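Local coordinates for peridinin-chlorophyll A protein (Amphidinium carterae, PDB 2C9E) that binds peridinin and chlorophyll a within a largely helical shell and probably serves as a water-soluble antenna for blue-green light, at residues T188-D193 / P306-A311. Sequence-based numbering, arbitrary orientation.
Sequences TYPIMD and PEQAKA. With DGD (digalactosyl diacyl glycerol (dgdg)), chain K.
The axes of helix 188-192 and helix 306-311 approach to 9.6 Å with N-to-C directions 140° apart, and the CA atoms of Ile-191 and Gln-308 lie 7.2 Å from each other. Ile-191 bridges the gap: its CG1 meets CG of Gln-308 at 3.6 Å, the two chains crossing at a slant, and its CD1 reaches CA of Ala-309 at 3.7 Å. Ile-191 CG2, anti to the backbone N, lies 3.5 Å from C9B of digalactosyl diacyl glycerol, and CD1 also touches this lipid, 3.5 Å from C7B. With CG anti to its N (chi1 -166°), Gln-308 lays CG against Ile-191, and the bend at chi2 accompanies the turn of NE2 to its hydrogen bond with the carbonyl of Ala-187. Helices 176-192 and 306-324, both part of the PCP-family fold, line a lipid pocket here. Met-192 CB packs 3.3 Å from DGD CCB, while Ala-309 also touches a peridinin. Shortening Ile-191 to an alanine would probably open a gap between Gln-308 CG, Ala-309 and the acyl chain. At the kink around Pro-190 and Ile-191, where neither N bonds to the preceding turn, Thr-188 O accepts from both Ile-191 N and Met-192 N.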
ATOM      1  N   THR A 188      19.041   8.985  10.925  1.00 22.05           N
ATOM      2  CA  THR A 188      18.309   7.713  10.804  1.00 20.55           C
ATOM      3  C   THR A 188      19.041   6.658   9.972  1.00 19.92           C
ATOM      4  O   THR A 188      18.872   5.464  10.225  1.00 20.27           O
ATOM      5  CB  THR A 188      16.886   7.936  10.244  1.00 19.96           C
ATOM      6  OG1 THR A 188      16.934   8.718   9.032  1.00 16.82           O
ATOM      7  CG2 THR A 188      16.035   8.644  11.260  1.00 18.44           C
ATOM      8  N   TYR A 189      19.848   7.067   8.995  1.00 19.64           N
ATOM      9  CA  TYR A 189      20.591   6.088   8.197  1.00 21.50           C
ATOM     10  C   TYR A 189      21.317   5.047   9.077  1.00 22.70           C
ATOM     11  O   TYR A 189      21.218   3.838   8.823  1.00 21.66           O
ATOM     12  CB  TYR A 189      21.596   6.776   7.256  1.00 22.17           C
ATOM     13  CG  TYR A 189      22.179   5.830   6.223  1.00 25.47           C
ATOM     14  CD1 TYR A 189      23.289   5.010   6.520  1.00 27.47           C
ATOM     15  CD2 TYR A 189      21.573   5.689   4.966  1.00 25.73           C
ATOM     16  CE1 TYR A 189      23.768   4.070   5.586  1.00 27.15           C
ATOM     17  CE2 TYR A 189      22.027   4.764   4.028  1.00 25.67           C
ATOM     18  CZ  TYR A 189      23.118   3.953   4.337  1.00 28.40           C
ATOM     19  OH  TYR A 189      23.512   3.017   3.414  1.00 25.33           O
ATOM     20  N   PRO A 190      22.040   5.486  10.137  1.00 23.29           N
ATOM     21  CA  PRO A 190      22.747   4.519  11.007  1.00 23.20           C
ATOM     22  C   PRO A 190      21.842   3.571  11.786  1.00 23.95           C
ATOM     23  O   PRO A 190      22.273   2.550  12.310  1.00 25.28           O
ATOM     24  CB  PRO A 190      23.565   5.404  11.938  1.00 25.32           C
ATOM     25  CG  PRO A 190      23.660   6.736  11.162  1.00 26.62           C
ATOM     26  CD  PRO A 190      22.323   6.873  10.538  1.00 24.59           C
ATOM     27  N   ILE A 191      20.585   3.938  11.916  1.00 22.88           N
ATOM     28  CA  ILE A 191      19.606   3.080  12.584  1.00 21.70           C
ATOM     29  C   ILE A 191      19.065   2.125  11.492  1.00 21.45           C
ATOM     30  O   ILE A 191      18.959   0.914  11.692  1.00 21.46           O
ATOM     31  CB  ILE A 191      18.449   3.941  13.154  1.00 19.09           C
ATOM     32  CG1 ILE A 191      19.041   4.945  14.136  1.00 19.85           C
ATOM     33  CG2 ILE A 191      17.398   3.058  13.764  1.00 20.03           C
ATOM     34  CD1 ILE A 191      18.052   5.814  14.898  1.00 18.50           C
ATOM     35  N   MET A 192      18.719   2.697  10.340  1.00 20.98           N
ATOM     36  CA  MET A 192      18.231   1.938   9.199  1.00 19.11           C
ATOM     37  C   MET A 192      19.228   0.857   8.820  1.00 21.00           C
ATOM     38  O   MET A 192      18.833  -0.316   8.662  1.00 18.20           O
ATOM     39  CB  MET A 192      18.002   2.895   8.006  1.00 19.02           C
ATOM     40  CG  MET A 192      17.457   2.281   6.718  1.00 17.41           C
ATOM     41  SD  MET A 192      18.676   1.312   5.855  1.00 21.65           S
ATOM     42  CE  MET A 192      19.676   2.675   5.195  1.00 20.84           C
ATOM     43  N   ASP A 193      20.516   1.233   8.704  1.00 20.51           N
ATOM     44  CA  ASP A 193      21.543   0.269   8.253  1.00 22.56           C
ATOM     45  C   ASP A 193      21.842  -0.905   9.161  1.00 21.33           C
ATOM     46  O   ASP A 193      22.528  -1.858   8.747  1.00 20.71           O
ATOM     47  CB  ASP A 193      22.868   0.957   7.765  1.00 22.92           C
ATOM     48  CG  ASP A 193      23.733   1.569   8.914  1.00 30.52           C
ATOM     49  OD1 ASP A 193      23.334   1.443  10.102  1.00 33.22           O
ATOM     50  OD2 ASP A 193      24.818   2.184   8.627  1.00 29.45           O
ATOM     51  N   PRO A 306      19.217   2.682  21.955  1.00 30.36           N
ATOM     52  CA  PRO A 306      18.474   3.712  22.681  1.00 33.17           C
ATOM     53  C   PRO A 306      18.939   5.122  22.381  1.00 35.26           C
ATOM     54  O   PRO A 306      18.129   6.004  22.032  1.00 36.27           O
ATOM     55  CB  PRO A 306      18.689   3.327  24.156  1.00 34.22           C
ATOM     56  CG  PRO A 306      18.858   1.824  24.084  1.00 32.43           C
ATOM     57  CD  PRO A 306      19.742   1.650  22.866  1.00 30.13           C
ATOM     58  N   GLU A 307      20.236   5.330  22.541  1.00 35.20           N
ATOM     59  CA  GLU A 307      20.849   6.631  22.303  1.00 37.59           C
ATOM     60  C   GLU A 307      20.549   7.207  20.936  1.00 36.75           C
ATOM     61  O   GLU A 307      19.999   8.302  20.806  1.00 36.81           O
ATOM     62  CB  GLU A 307      22.389   6.549  22.418  1.00 40.16           C
ATOM     63  CG  GLU A 307      22.924   6.444  23.833  1.00 44.58           C
ATOM     64  CD  GLU A 307      23.198   5.022  24.246  1.00 46.36           C
ATOM     65  OE1 GLU A 307      24.164   4.425  23.705  1.00 50.05           O
ATOM     66  OE2 GLU A 307      22.460   4.505  25.100  1.00 46.27           O
ATOM     67  N   GLN A 308      20.974   6.473  19.917  1.00 35.33           N
ATOM     68  CA  GLN A 308      20.806   6.902  18.551  1.00 33.99           C
ATOM     69  C   GLN A 308      19.358   7.175  18.202  1.00 31.63           C
ATOM     70  O   GLN A 308      19.099   8.124  17.495  1.00 32.03           O
ATOM     71  CB  GLN A 308      21.422   5.873  17.600  1.00 36.64           C
ATOM     72  CG  GLN A 308      21.599   6.370  16.174  1.00 40.06           C
ATOM     73  CD  GLN A 308      22.423   7.682  16.080  1.00 43.27           C
ATOM     74  OE1 GLN A 308      23.188   8.004  17.001  1.00 45.01           O
ATOM     75  NE2 GLN A 308      22.280   8.425  14.956  1.00 40.62           N
ATOM     76  N   ALA A 309      18.412   6.391  18.723  1.00 28.73           N
ATOM     77  CA  ALA A 309      17.005   6.616  18.396  1.00 27.24           C
ATOM     78  C   ALA A 309      16.481   7.905  19.003  1.00 28.22           C
ATOM     79  O   ALA A 309      15.731   8.630  18.367  1.00 26.06           O
ATOM     80  CB  ALA A 309      16.158   5.466  18.836  1.00 23.25           C
ATOM     81  N   LYS A 310      16.855   8.166  20.254  1.00 30.49           N
ATOM     82  CA  LYS A 310      16.463   9.397  20.928  1.00 30.38           C
ATOM     83  C   LYS A 310      17.081  10.570  20.205  1.00 29.20           C
ATOM     84  O   LYS A 310      16.435  11.573  19.992  1.00 28.20           O
ATOM     85  CB  LYS A 310      16.899   9.358  22.393  1.00 32.20           C
ATOM     86  CG  LYS A 310      15.911   8.553  23.235  1.00 35.03           C
ATOM     87  CD  LYS A 310      16.442   8.129  24.610  1.00 39.18           C
ATOM     88  CE  LYS A 310      15.387   7.245  25.319  1.00 40.22           C
ATOM     89  NZ  LYS A 310      16.011   6.223  26.242  1.00 44.50           N
ATOM     90  N   ALA A 311      18.337  10.433  19.803  1.00 29.47           N
ATOM     91  CA  ALA A 311      19.011  11.508  19.072  1.00 28.86           C
ATOM     92  C   ALA A 311      18.312  11.770  17.715  1.00 29.32           C
ATOM     93  O   ALA A 311      18.204  12.924  17.260  1.00 29.25           O
ATOM     94  CB  ALA A 311      20.460  11.137  18.833  1.00 28.56           C
TER
HETATM   95  C1A DGD K1336       4.413   6.163  13.745  1.00 25.12           C
HETATM   96  C2A DGD K1336       4.273   5.369  12.438  1.00 24.63           C
HETATM   97  C3A DGD K1336       2.924   4.648  12.308  1.00 25.02           C
HETATM   98  C4A DGD K1336       1.758   5.614  12.011  1.00 25.44           C
HETATM   99  C5A DGD K1336       0.541   4.876  11.462  1.00 25.52           C
HETATM  100  C6A DGD K1336       0.089   5.195  10.023  1.00 26.65           C
HETATM  101  C7A DGD K1336       1.190   5.396   8.986  1.00 27.67           C
HETATM  102  C8A DGD K1336       0.967   4.555   7.695  1.00 26.28           C
HETATM  103  C9A DGD K1336       2.270   4.527   6.842  1.00 24.78           C
HETATM  104  CAA DGD K1336       3.158   3.313   7.083  1.00 24.12           C
HETATM  105  CBA DGD K1336       3.586   2.558   5.777  1.00 24.48           C
HETATM  106  CCA DGD K1336       3.300   3.314   4.414  1.00 25.49           C
HETATM  107  CDA DGD K1336       2.133   2.633   3.681  1.00 27.09           C
HETATM  108  CEA DGD K1336       1.919   3.116   2.279  1.00 30.25           C
HETATM  109  CFA DGD K1336       2.617   2.308   1.154  1.00 30.61           C
HETATM  110  CGA DGD K1336       1.931   2.656  -0.215  1.00 27.68           C
HETATM  111  CHA DGD K1336       2.229   1.641  -1.337  1.00 27.59           C
HETATM  112  CIA DGD K1336       1.986   0.167  -0.929  1.00 22.37           C
HETATM  113  O1A DGD K1336       3.972   5.654  14.803  1.00 24.88           O
HETATM  114  C1B DGD K1336       8.509   7.813  15.056  1.00 29.51           C
HETATM  115  C2B DGD K1336       9.693   8.792  15.189  1.00 28.58           C
HETATM  116  C3B DGD K1336      11.043   8.075  15.087  1.00 29.25           C
HETATM  117  C4B DGD K1336      12.239   9.014  15.258  1.00 27.67           C
HETATM  118  C5B DGD K1336      13.563   8.320  14.884  1.00 27.82           C
HETATM  119  C6B DGD K1336      13.826   7.015  15.684  1.00 28.98           C
HETATM  120  C7B DGD K1336      14.520   5.968  14.825  1.00 26.62           C
HETATM  121  C8B DGD K1336      13.791   5.711  13.491  1.00 29.01           C
HETATM  122  C9B DGD K1336      14.712   4.962  12.521  1.00 29.83           C
HETATM  123  CAB DGD K1336      13.938   4.156  11.438  1.00 28.76           C
HETATM  124  CBB DGD K1336      14.868   3.454  10.476  1.00 25.34           C
HETATM  125  CCB DGD K1336      15.215   4.257   9.233  1.00 25.71           C
HETATM  126  CDB DGD K1336      14.001   4.738   8.445  1.00 22.11           C
HETATM  127  CEB DGD K1336      13.596   6.183   8.847  1.00 23.38           C
HETATM  128  CFB DGD K1336      12.090   6.265   8.783  1.00 20.99           C
HETATM  129  CGB DGD K1336      11.508   7.205   9.711  1.00 23.27           C
HETATM  130  CHB DGD K1336      11.214   6.589  11.036  1.00 24.96           C
HETATM  131  CIB DGD K1336      10.379   7.586  11.826  1.00 30.69           C
HETATM  132  O1B DGD K1336       8.511   6.945  14.144  1.00 27.22           O
HETATM  133  O1G DGD K1336       5.490   7.033  13.775  1.00 25.14           O
HETATM  134  C1G DGD K1336       5.642   7.840  14.923  1.00 26.91           C
HETATM  135  C2G DGD K1336       6.485   7.004  15.897  1.00 30.15           C
HETATM  136  O2G DGD K1336       7.791   7.564  16.148  1.00 27.76           O
HETATM  137  C3G DGD K1336       5.755   6.910  17.250  1.00 30.16           C
HETATM  138  O3G DGD K1336       5.530   8.263  17.698  1.00 30.44           O
HETATM  139  C1D DGD K1336       6.214   8.609  18.900  1.00 31.23           C
HETATM  140  C2D DGD K1336       6.016  10.124  19.058  1.00 31.10           C
HETATM  141  O2D DGD K1336       6.627  10.816  17.959  1.00 30.20           O
HETATM  142  C3D DGD K1336       6.670  10.559  20.378  1.00 30.87           C
HETATM  143  O3D DGD K1336       6.461  11.949  20.587  1.00 31.23           O
HETATM  144  C4D DGD K1336       6.058   9.771  21.540  1.00 32.03           C
HETATM  145  O4D DGD K1336       4.708  10.181  21.742  1.00 31.83           O
HETATM  146  C5D DGD K1336       6.086   8.261  21.214  1.00 30.90           C
HETATM  147  O5D DGD K1336       6.247   7.593  23.459  1.00 35.03           O
HETATM  148  C6D DGD K1336       5.414   7.505  22.329  1.00 31.34           C
HETATM  149  O6D DGD K1336       5.438   7.960  19.986  1.00 31.35           O
HETATM  150  C1E DGD K1336       5.512   8.160  24.558  1.00 36.59           C
HETATM  151  C2E DGD K1336       6.503   8.556  25.679  1.00 38.21           C
HETATM  152  O2E DGD K1336       7.482   9.466  25.146  1.00 42.17           O
HETATM  153  C3E DGD K1336       7.250   7.305  26.165  1.00 39.65           C
HETATM  154  O3E DGD K1336       7.977   7.619  27.353  1.00 39.01           O
HETATM  155  C4E DGD K1336       6.295   6.075  26.384  1.00 38.76           C
HETATM  156  O4E DGD K1336       5.549   6.227  27.597  1.00 42.39           O
HETATM  157  C5E DGD K1336       5.322   5.935  25.186  1.00 36.83           C
HETATM  158  O6E DGD K1336       4.580   7.154  24.992  1.00 36.75           O
HETATM  159  C6E DGD K1336       4.362   4.762  25.405  1.00 37.01           C
HETATM  160  O5E DGD K1336       3.508   4.533  24.291  1.00 34.64           O